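Local coordinates for protein dihydroorotase (PDB 6L0A) that catalyses the reversible interconversion of N-carbamoyl-L-aspartate and dihydroorotate, the third step of de novo pyrimidine synthesis, using two zinc ions per subunit, at residues 27-37 with 61-71; 208-216 with 284-292. One frame throughout, in Å; residues are numbered along the deposited sequence.

How the contacts relate
Both contacts belong to the TIM-barrel fold of this class II dihydroorotase, and their centres lie about 20 Å apart. Both segments of contact 1 come earlier in the chain than either segment of contact 2. They meet where the turn after helix 20-32 reaches the start of helix 283-293: Gly33 O lies 3.0 Å from Ile284 N, a probable hydrogen bond. Ile284 also packs on Gly34 and Val35. Contact 2 is the nearer to the active site. The side chain of Thr210 is about 8 Å from a bound zinc ion and about 8 Å from the malate. In contact 1 the side chain of Ile30 is about 13 Å from a zinc ion.

Contact 1. Residues 27-37 with 61-71; sequences TPKIRDGGVSI and LQKLAPKTTFL
Thr68 OG1 is gripped by two waters that tie it to residues 27-37. One lies 2.8 Å from Thr68 OG1, donates to Thr27 O and accepts from Arg31 N. The other lies 2.7 Å from Thr68 OG1 and donates to Val35 O. With OG1 beside the backbone N (chi1 -61°), Thr68 CG2 stands anti to that N, and meets Ile30 CG2 and one face of the Phe70 ring. Leu61 CB covers the opposite face. Ile30 CD1 meets the ring edge at CE1, 3.9 Å away, and Thr27 CG2 reaches CZ at 3.7 Å. The Arg31 chain is extended from CG to NE and lays its guanidinium against the Lys67 chain, with Lys67 CD 3.6 Å above the guanidinium plane. Arg31 NH2 forms a salt bridge with Asp323 OD2, and Trp361 makes a cation-pi contact with Arg31. With an alanine here in place of Arg31, Asp323 would probably lose this salt-bridge partner and the Lys67 chain the flat group it lies over. Beyond the waters, Thr69 N donates to Ser36 O at 2.9 Å in a nearly straight bond (175°). Ile37 and Thr69 then pair in parallel, their side chains side by side. Strand 37-40 lies between strands 11-15 and 69-71 in a parallel sheet, and helices 20-32 and 51-64 pack against each other beside it, Leu61 and Leu64 resting on Cys23.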
loop_
_atom_site.group_PDB
_atom_site.type_symbol
_atom_site.label_atom_id
_atom_site.label_comp_id
_atom_site.label_asym_id
_atom_site.label_seq_id
_atom_site.Cartn_x
_atom_site.Cartn_y
_atom_site.Cartn_z
ATOM N N THR C 27 -8.883 -2.133 -27.152
ATOM C CA THR C 27 -9.402 -1.001 -27.916
ATOM C C THR C 27 -10.888 -1.120 -28.226
ATOM O O THR C 27 -11.597 -0.107 -28.089
ATOM C CB THR C 27 -8.577 -0.816 -29.197
ATOM O OG1 THR C 27 -7.207 -0.594 -28.850
ATOM C CG2 THR C 27 -9.089 0.394 -29.998
ATOM N N PRO C 28 -11.431 -2.287 -28.593
ATOM C CA PRO C 28 -12.895 -2.387 -28.734
ATOM C C PRO C 28 -13.650 -2.148 -27.438
ATOM O O PRO C 28 -14.827 -1.767 -27.490
ATOM C CB PRO C 28 -13.106 -3.820 -29.251
ATOM C CG PRO C 28 -11.805 -4.213 -29.868
ATOM C CD PRO C 28 -10.759 -3.535 -28.996
ATOM N N LYS C 29 -13.019 -2.362 -26.275
ATOM C CA LYS C 29 -13.710 -2.168 -25.007
ATOM C C LYS C 29 -13.972 -0.704 -24.683
ATOM O O LYS C 29 -14.764 -0.423 -23.776
ATOM C CB LYS C 29 -12.910 -2.808 -23.863
ATOM C CG LYS C 29 -12.477 -4.241 -24.143
ATOM C CD LYS C 29 -13.700 -5.153 -24.170
ATOM C CE LYS C 29 -13.295 -6.620 -24.196
ATOM N NZ LYS C 29 -12.630 -6.959 -25.480
ATOM N N ILE C 30 -13.315 0.237 -25.372
ATOM C CA ILE C 30 -13.665 1.640 -25.192
ATOM C C ILE C 30 -15.145 1.839 -25.489
ATOM O O ILE C 30 -15.909 2.323 -24.644
ATOM C CB ILE C 30 -12.774 2.537 -26.073
ATOM C CG1 ILE C 30 -11.292 2.342 -25.702
ATOM C CG2 ILE C 30 -13.190 3.991 -25.931
ATOM C CD1 ILE C 30 -10.287 2.939 -26.700
ATOM N N ARG C 31 -15.583 1.402 -26.672
ATOM C CA ARG C 31 -17.001 1.490 -27.014
ATOM C C ARG C 31 -17.861 0.647 -26.079
ATOM O O ARG C 31 -18.913 1.104 -25.620
ATOM C CB ARG C 31 -17.226 1.068 -28.468
ATOM C CG ARG C 31 -18.604 1.506 -28.994
ATOM C CD ARG C 31 -18.759 1.225 -30.473
ATOM N NE ARG C 31 -20.162 1.037 -30.837
ATOM C CZ ARG C 31 -20.958 1.991 -31.311
ATOM N NH1 ARG C 31 -20.508 3.224 -31.503
ATOM N NH2 ARG C 31 -22.214 1.702 -31.612
ATOM N N ASP C 32 -17.422 -0.578 -25.765
ATOM C CA ASP C 32 -18.242 -1.470 -24.946
ATOM C C ASP C 32 -18.512 -0.876 -23.573
ATOM O O ASP C 32 -19.602 -1.056 -23.014
ATOM C CB ASP C 32 -17.569 -2.837 -24.816
ATOM C CG ASP C 32 -17.483 -3.572 -26.139
ATOM O OD1 ASP C 32 -18.081 -3.104 -27.129
ATOM O OD2 ASP C 32 -16.810 -4.618 -26.189
ATOM N N GLY C 33 -17.531 -0.165 -23.007
ATOM C CA GLY C 33 -17.701 0.531 -21.752
ATOM C C GLY C 33 -18.470 1.829 -21.810
ATOM O O GLY C 33 -18.662 2.470 -20.773
ATOM N N GLY C 34 -18.924 2.244 -22.987
ATOM C CA GLY C 34 -19.785 3.398 -23.102
ATOM C C GLY C 34 -19.107 4.687 -23.512
ATOM O O GLY C 34 -19.685 5.754 -23.295
ATOM N N VAL C 35 -17.921 4.622 -24.112
ATOM C CA VAL C 35 -17.095 5.799 -24.389
ATOM C C VAL C 35 -17.007 6.004 -25.894
ATOM O O VAL C 35 -16.605 5.096 -26.631
ATOM C CB VAL C 35 -15.688 5.642 -23.779
ATOM C CG1 VAL C 35 -14.757 6.726 -24.293
ATOM C CG2 VAL C 35 -15.778 5.651 -22.251
ATOM N N SER C 36 -17.354 7.211 -26.343
ATOM C CA SER C 36 -17.293 7.569 -27.756
ATOM C C SER C 36 -15.946 8.161 -28.152
ATOM O O SER C 36 -15.433 7.859 -29.236
ATOM C CB SER C 36 -18.407 8.571 -28.083
ATOM O OG SER C 36 -18.231 9.091 -29.391
ATOM N N ILE C 37 -15.365 8.980 -27.272
ATOM C CA ILE C 37 -14.154 9.752 -27.531
ATOM C C ILE C 37 -13.105 9.339 -26.499
ATOM O O ILE C 37 -13.392 9.344 -25.300
ATOM C CB ILE C 37 -14.420 11.264 -27.431
ATOM C CG1 ILE C 37 -15.489 11.709 -28.435
ATOM C CG2 ILE C 37 -13.128 12.056 -27.638
ATOM C CD1 ILE C 37 -16.260 12.942 -27.972
ATOM N N LEU C 61 -5.444 1.966 -34.241
ATOM C CA LEU C 61 -6.591 2.017 -33.348
ATOM C C LEU C 61 -7.889 2.182 -34.128
ATOM O O LEU C 61 -8.899 1.545 -33.801
ATOM C CB LEU C 61 -6.430 3.157 -32.341
ATOM C CG LEU C 61 -5.177 3.205 -31.465
ATOM C CD1 LEU C 61 -5.388 4.223 -30.337
ATOM C CD2 LEU C 61 -4.873 1.834 -30.899
ATOM N N GLN C 62 -7.885 3.032 -35.160
ATOM C CA GLN C 62 -9.109 3.247 -35.927
ATOM C C GLN C 62 -9.553 1.981 -36.643
ATOM O O GLN C 62 -10.753 1.750 -36.797
ATOM C CB GLN C 62 -8.923 4.375 -36.945
ATOM C CG GLN C 62 -9.076 5.760 -36.361
ATOM C CD GLN C 62 -10.518 6.137 -36.037
ATOM O OE1 GLN C 62 -11.373 5.284 -35.725
ATOM N NE2 GLN C 62 -10.790 7.429 -36.083
ATOM N N LYS C 63 -8.602 1.149 -37.079
ATOM C CA LYS C 63 -8.959 -0.127 -37.690
ATOM C C LYS C 63 -9.636 -1.050 -36.682
ATOM O O LYS C 63 -10.616 -1.730 -37.014
ATOM C CB LYS C 63 -7.713 -0.785 -38.279
ATOM C CG LYS C 63 -7.985 -1.980 -39.178
ATOM C CD LYS C 63 -6.688 -2.490 -39.797
ATOM C CE LYS C 63 -6.950 -3.312 -41.056
ATOM N NZ LYS C 63 -8.300 -3.941 -41.027
ATOM N N LEU C 64 -9.143 -1.068 -35.439
ATOM C CA LEU C 64 -9.708 -1.945 -34.420
ATOM C C LEU C 64 -11.060 -1.458 -33.928
ATOM O O LEU C 64 -11.848 -2.256 -33.409
ATOM C CB LEU C 64 -8.746 -2.065 -33.234
ATOM C CG LEU C 64 -7.370 -2.673 -33.501
ATOM C CD1 LEU C 64 -6.442 -2.418 -32.328
ATOM C CD2 LEU C 64 -7.531 -4.160 -33.731
ATOM N N ALA C 65 -11.336 -0.157 -34.045
ATOM C CA ALA C 65 -12.562 0.433 -33.508
ATOM C C ALA C 65 -12.973 1.592 -34.397
ATOM O O ALA C 65 -12.724 2.761 -34.083
ATOM C CB ALA C 65 -12.377 0.904 -32.061
ATOM N N PRO C 66 -13.614 1.302 -35.536
ATOM C CA PRO C 66 -13.913 2.378 -36.493
ATOM C C PRO C 66 -14.906 3.405 -35.981
ATOM O O PRO C 66 -14.976 4.495 -36.558
ATOM C CB PRO C 66 -14.460 1.625 -37.719
ATOM C CG PRO C 66 -13.940 0.225 -37.574
ATOM C CD PRO C 66 -13.917 -0.030 -36.084
ATOM N N LYS C 67 -15.674 3.119 -34.927
ATOM C CA LYS C 67 -16.646 4.084 -34.429
ATOM C C LYS C 67 -16.141 4.903 -33.247
ATOM O O LYS C 67 -16.884 5.744 -32.731
ATOM C CB LYS C 67 -17.949 3.373 -34.048
ATOM C CG LYS C 67 -18.512 2.511 -35.180
ATOM C CD LYS C 67 -19.821 1.839 -34.784
ATOM C CE LYS C 67 -20.281 0.877 -35.879
ATOM N NZ LYS C 67 -21.614 0.280 -35.586
ATOM N N THR C 68 -14.905 4.686 -32.811
ATOM C CA THR C 68 -14.324 5.411 -31.686
ATOM C C THR C 68 -13.516 6.602 -32.188
ATOM O O THR C 68 -12.773 6.495 -33.166
ATOM C CB THR C 68 -13.441 4.471 -30.868
ATOM O OG1 THR C 68 -14.260 3.409 -30.367
ATOM C CG2 THR C 68 -12.795 5.194 -29.705
ATOM N N THR C 69 -13.687 7.741 -31.531
ATOM C CA THR C 69 -12.965 8.960 -31.877
ATOM C C THR C 69 -11.696 9.029 -31.040
ATOM O O THR C 69 -11.773 9.048 -29.810
ATOM C CB THR C 69 -13.845 10.177 -31.626
ATOM O OG1 THR C 69 -14.974 10.115 -32.517
ATOM C CG2 THR C 69 -13.060 11.473 -31.839
ATOM N N PHE C 70 -10.541 9.069 -31.701
ATOM C CA PHE C 70 -9.243 8.962 -31.038
ATOM C C PHE C 70 -8.541 10.312 -31.065
ATOM O O PHE C 70 -8.288 10.856 -32.143
ATOM C CB PHE C 70 -8.373 7.911 -31.721
ATOM C CG PHE C 70 -8.831 6.511 -31.486
ATOM C CD1 PHE C 70 -8.718 5.941 -30.229
ATOM C CD2 PHE C 70 -9.401 5.768 -32.511
ATOM C CE1 PHE C 70 -9.148 4.651 -29.989
ATOM C CE2 PHE C 70 -9.849 4.467 -32.281
ATOM C CZ PHE C 70 -9.720 3.904 -31.020
ATOM N N LEU C 71 -8.230 10.844 -29.885
ATOM C CA LEU C 71 -7.396 12.030 -29.734
ATOM C C LEU C 71 -6.041 11.576 -29.205
ATOM O O LEU C 71 -5.985 10.814 -28.239
ATOM C CB LEU C 71 -8.033 13.030 -28.779
ATOM C CG LEU C 71 -9.487 13.428 -29.051
ATOM C CD1 LEU C 71 -10.001 14.347 -27.937
ATOM C CD2 LEU C 71 -9.629 14.077 -30.434
HETATM O O HOH W 1 -13.954 0.914 -29.092
HETATM O O HOH W 2 -18.738 5.387 -30.756
HETATM O O HOH W 3 -16.628 4.263 -29.264
HETATM O O HOH W 4 -16.927 8.379 -31.812
#

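Contact 2. Residues 208-216 with 284-292; sequences TLTAHHLFL and IPYIAQVFE
Ala211 presents a small bump to helix 283-293, and its CB settles between Tyr286 CB at 3.9 Å and Ile287 CD1 at 3.8 Å. The Ile287 tip presses closer still, with CD1 3.6 Å from Ala211 CA. It also touches Leu214 CD1, so this one methyl fills the hollow between Ala211 and Leu214. One turn further along the helix, Val290 is the next bump. With CG1 anti to the backbone N (chi1 177°), Val290 CG2 stands beside that N and fits between Leu214 CB and the Phe215 ring, 3.6 Å from Phe215 CZ. The Phe215 ring meets the helix edge-on. Tyr286 O lies near the ring plane, 3.6 Å from Phe215 CZ, and Gln289 CB sits at the same edge. Phe349 meets the rings of both Phe215 and Tyr286. Polar ends are satisfied away from this interface: Tyr286 OH bonds to Phe349 O and Gln289 OE1 to Ser356 N. On the loop after strand 205-209, Thr210 OG1 accepts from His213 N in an ST motif. The surfaces that meet are almost wholly apolar, so close fit and burial, rather than directed bonds, probably hold this loop against the helix.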
loop_
_atom_site.group_PDB
_atom_site.type_symbol
_atom_site.label_atom_id
_atom_site.label_comp_id
_atom_site.label_asym_id
_atom_site.label_seq_id
_atom_site.Cartn_x
_atom_site.Cartn_y
_atom_site.Cartn_z
ATOM N N THR C 208 -8.653 15.682 -14.237
ATOM C CA THR C 208 -9.476 14.519 -14.520
ATOM C C THR C 208 -9.588 13.661 -13.265
ATOM O O THR C 208 -8.714 13.679 -12.395
ATOM C CB THR C 208 -8.921 13.699 -15.685
ATOM O OG1 THR C 208 -7.550 13.349 -15.431
ATOM C CG2 THR C 208 -9.042 14.482 -17.021
ATOM N N LEU C 209 -10.704 12.947 -13.153
ATOM C CA LEU C 209 -10.919 12.004 -12.065
ATOM C C LEU C 209 -11.213 10.640 -12.661
ATOM O O LEU C 209 -11.959 10.529 -13.636
ATOM C CB LEU C 209 -12.065 12.456 -11.155
ATOM C CG LEU C 209 -11.827 13.822 -10.494
ATOM C CD1 LEU C 209 -13.116 14.325 -9.850
ATOM C CD2 LEU C 209 -10.701 13.745 -9.459
ATOM N N THR C 210 -10.594 9.608 -12.096
ATOM C CA THR C 210 -10.767 8.252 -12.575
ATOM C C THR C 210 -12.011 7.636 -11.959
ATOM O O THR C 210 -12.602 8.174 -11.020
ATOM C CB THR C 210 -9.577 7.379 -12.202
ATOM O OG1 THR C 210 -9.584 7.192 -10.778
ATOM C CG2 THR C 210 -8.265 8.025 -12.639
ATOM N N ALA C 211 -12.387 6.480 -12.487
ATOM C CA ALA C 211 -13.425 5.689 -11.836
ATOM C C ALA C 211 -12.922 5.119 -10.517
ATOM O O ALA C 211 -13.612 5.192 -9.494
ATOM C CB ALA C 211 -13.891 4.567 -12.761
ATOM N N HIS C 212 -11.708 4.566 -10.508
ATOM C CA HIS C 212 -11.314 3.777 -9.341
ATOM C C HIS C 212 -10.981 4.652 -8.135
ATOM O O HIS C 212 -11.147 4.210 -6.993
ATOM C CB HIS C 212 -10.156 2.837 -9.682
ATOM C CG HIS C 212 -9.015 3.482 -10.410
ATOM N ND1 HIS C 212 -9.048 3.749 -11.763
ATOM C CD2 HIS C 212 -7.788 3.859 -9.981
ATOM C CE1 HIS C 212 -7.895 4.283 -12.131
ATOM N NE2 HIS C 212 -7.109 4.350 -11.070
ATOM N N HIS C 213 -10.546 5.893 -8.347
ATOM C CA HIS C 213 -10.298 6.750 -7.193
ATOM C C HIS C 213 -11.583 7.269 -6.555
ATOM O O HIS C 213 -11.511 7.852 -5.473
ATOM C CB HIS C 213 -9.391 7.914 -7.587
ATOM C CG HIS C 213 -7.973 7.499 -7.864
ATOM N ND1 HIS C 213 -7.404 7.542 -9.121
ATOM C CD2 HIS C 213 -7.010 7.028 -7.030
ATOM C CE1 HIS C 213 -6.154 7.109 -9.050
ATOM N NE2 HIS C 213 -5.888 6.799 -7.792
ATOM N N LEU C 214 -12.739 7.098 -7.206
ATOM C CA LEU C 214 -14.021 7.407 -6.581
ATOM C C LEU C 214 -14.492 6.290 -5.662
ATOM O O LEU C 214 -15.460 6.487 -4.916
ATOM C CB LEU C 214 -15.081 7.676 -7.651
ATOM C CG LEU C 214 -14.733 8.787 -8.650
ATOM C CD1 LEU C 214 -15.912 9.069 -9.579
ATOM C CD2 LEU C 214 -14.294 10.058 -7.923
ATOM N N PHE C 215 -13.825 5.138 -5.699
ATOM C CA PHE C 215 -14.135 3.977 -4.872
ATOM C C PHE C 215 -13.043 3.640 -3.875
ATOM O O PHE C 215 -13.337 3.308 -2.721
ATOM C CB PHE C 215 -14.347 2.736 -5.750
ATOM C CG PHE C 215 -15.605 2.763 -6.574
ATOM C CD1 PHE C 215 -15.585 3.240 -7.883
ATOM C CD2 PHE C 215 -16.798 2.274 -6.058
ATOM C CE1 PHE C 215 -16.732 3.235 -8.658
ATOM C CE2 PHE C 215 -17.952 2.277 -6.827
ATOM C CZ PHE C 215 -17.918 2.763 -8.126
ATOM N N LEU C 216 -11.788 3.675 -4.311
ATOM C CA LEU C 216 -10.698 3.050 -3.573
ATOM C C LEU C 216 -10.119 3.968 -2.516
ATOM O O LEU C 216 -10.123 5.197 -2.640
ATOM C CB LEU C 216 -9.559 2.637 -4.511
ATOM C CG LEU C 216 -9.794 1.561 -5.566
ATOM C CD1 LEU C 216 -8.538 1.404 -6.417
ATOM C CD2 LEU C 216 -10.181 0.235 -4.932
ATOM N N ILE C 284 -18.288 3.682 -18.060
ATOM C CA ILE C 284 -19.396 4.566 -17.716
ATOM C C ILE C 284 -20.276 3.952 -16.626
ATOM O O ILE C 284 -20.664 4.671 -15.693
ATOM C CB ILE C 284 -20.216 4.941 -18.963
ATOM C CG1 ILE C 284 -19.317 5.664 -19.970
ATOM C CG2 ILE C 284 -21.369 5.850 -18.563
ATOM C CD1 ILE C 284 -18.795 7.001 -19.458
ATOM N N PRO C 285 -20.623 2.657 -16.686
ATOM C CA PRO C 285 -21.339 2.048 -15.543
ATOM C C PRO C 285 -20.671 2.250 -14.182
ATOM O O PRO C 285 -21.393 2.451 -13.195
ATOM C CB PRO C 285 -21.403 0.566 -15.929
ATOM C CG PRO C 285 -21.410 0.572 -17.424
ATOM C CD PRO C 285 -20.512 1.716 -17.820
ATOM N N TYR C 286 -19.330 2.215 -14.088
ATOM C CA TYR C 286 -18.673 2.509 -12.811
ATOM C C TYR C 286 -19.028 3.906 -12.329
ATOM O O TYR C 286 -19.367 4.116 -11.157
ATOM C CB TYR C 286 -17.142 2.408 -12.928
ATOM C CG TYR C 286 -16.540 1.047 -13.175
ATOM C CD1 TYR C 286 -16.818 -0.031 -12.337
ATOM C CD2 TYR C 286 -15.656 0.852 -14.224
ATOM C CE1 TYR C 286 -16.249 -1.266 -12.565
ATOM C CE2 TYR C 286 -15.074 -0.376 -14.461
ATOM C CZ TYR C 286 -15.379 -1.437 -13.625
ATOM O OH TYR C 286 -14.805 -2.647 -13.870
ATOM N N ILE C 287 -18.904 4.893 -13.216
ATOM C CA ILE C 287 -19.159 6.273 -12.829
ATOM C C ILE C 287 -20.626 6.459 -12.453
ATOM O O ILE C 287 -20.959 7.186 -11.510
ATOM C CB ILE C 287 -18.735 7.216 -13.967
ATOM C CG1 ILE C 287 -17.240 7.038 -14.267
ATOM C CG2 ILE C 287 -19.042 8.645 -13.597
ATOM C CD1 ILE C 287 -16.347 7.421 -13.097
ATOM N N ALA C 288 -21.521 5.811 -13.197
ATOM C CA ALA C 288 -22.945 5.907 -12.905
ATOM C C ALA C 288 -23.248 5.387 -11.508
ATOM O O ALA C 288 -24.108 5.930 -10.805
ATOM C CB ALA C 288 -23.741 5.136 -13.954
ATOM N N GLN C 289 -22.529 4.351 -11.077
ATOM C CA GLN C 289 -22.700 3.849 -9.717
ATOM C C GLN C 289 -22.478 4.957 -8.698
ATOM O O GLN C 289 -23.259 5.116 -7.749
ATOM C CB GLN C 289 -21.742 2.683 -9.470
ATOM C CG GLN C 289 -22.123 1.804 -8.282
ATOM C CD GLN C 289 -23.504 1.209 -8.442
ATOM O OE1 GLN C 289 -23.840 0.665 -9.499
ATOM N NE2 GLN C 289 -24.319 1.308 -7.393
ATOM N N VAL C 290 -21.423 5.746 -8.889
ATOM C CA VAL C 290 -21.088 6.808 -7.946
ATOM C C VAL C 290 -22.139 7.906 -7.973
ATOM O O VAL C 290 -22.592 8.382 -6.923
ATOM C CB VAL C 290 -19.691 7.367 -8.260
ATOM C CG1 VAL C 290 -19.360 8.533 -7.325
ATOM C CG2 VAL C 290 -18.669 6.249 -8.163
ATOM N N PHE C 291 -22.536 8.338 -9.171
ATOM C CA PHE C 291 -23.485 9.439 -9.261
ATOM C C PHE C 291 -24.860 9.036 -8.732
ATOM O O PHE C 291 -25.559 9.861 -8.138
ATOM C CB PHE C 291 -23.574 9.931 -10.704
ATOM C CG PHE C 291 -22.449 10.865 -11.098
ATOM C CD1 PHE C 291 -21.152 10.392 -11.245
ATOM C CD2 PHE C 291 -22.696 12.210 -11.322
ATOM C CE1 PHE C 291 -20.121 11.245 -11.617
ATOM C CE2 PHE C 291 -21.670 13.074 -11.688
ATOM C CZ PHE C 291 -20.376 12.583 -11.836
ATOM N N GLU C 292 -25.240 7.774 -8.902
ATOM C CA GLU C 292 -26.485 7.292 -8.311
ATOM C C GLU C 292 -26.409 7.315 -6.791
ATOM O O GLU C 292 -27.292 7.862 -6.117
ATOM C CB GLU C 292 -26.787 5.881 -8.807
ATOM C CG GLU C 292 -27.899 5.203 -8.019
ATOM C CD GLU C 292 -28.710 4.254 -8.861
ATOM O OE1 GLU C 292 -28.130 3.273 -9.374
ATOM O OE2 GLU C 292 -29.928 4.492 -9.013
#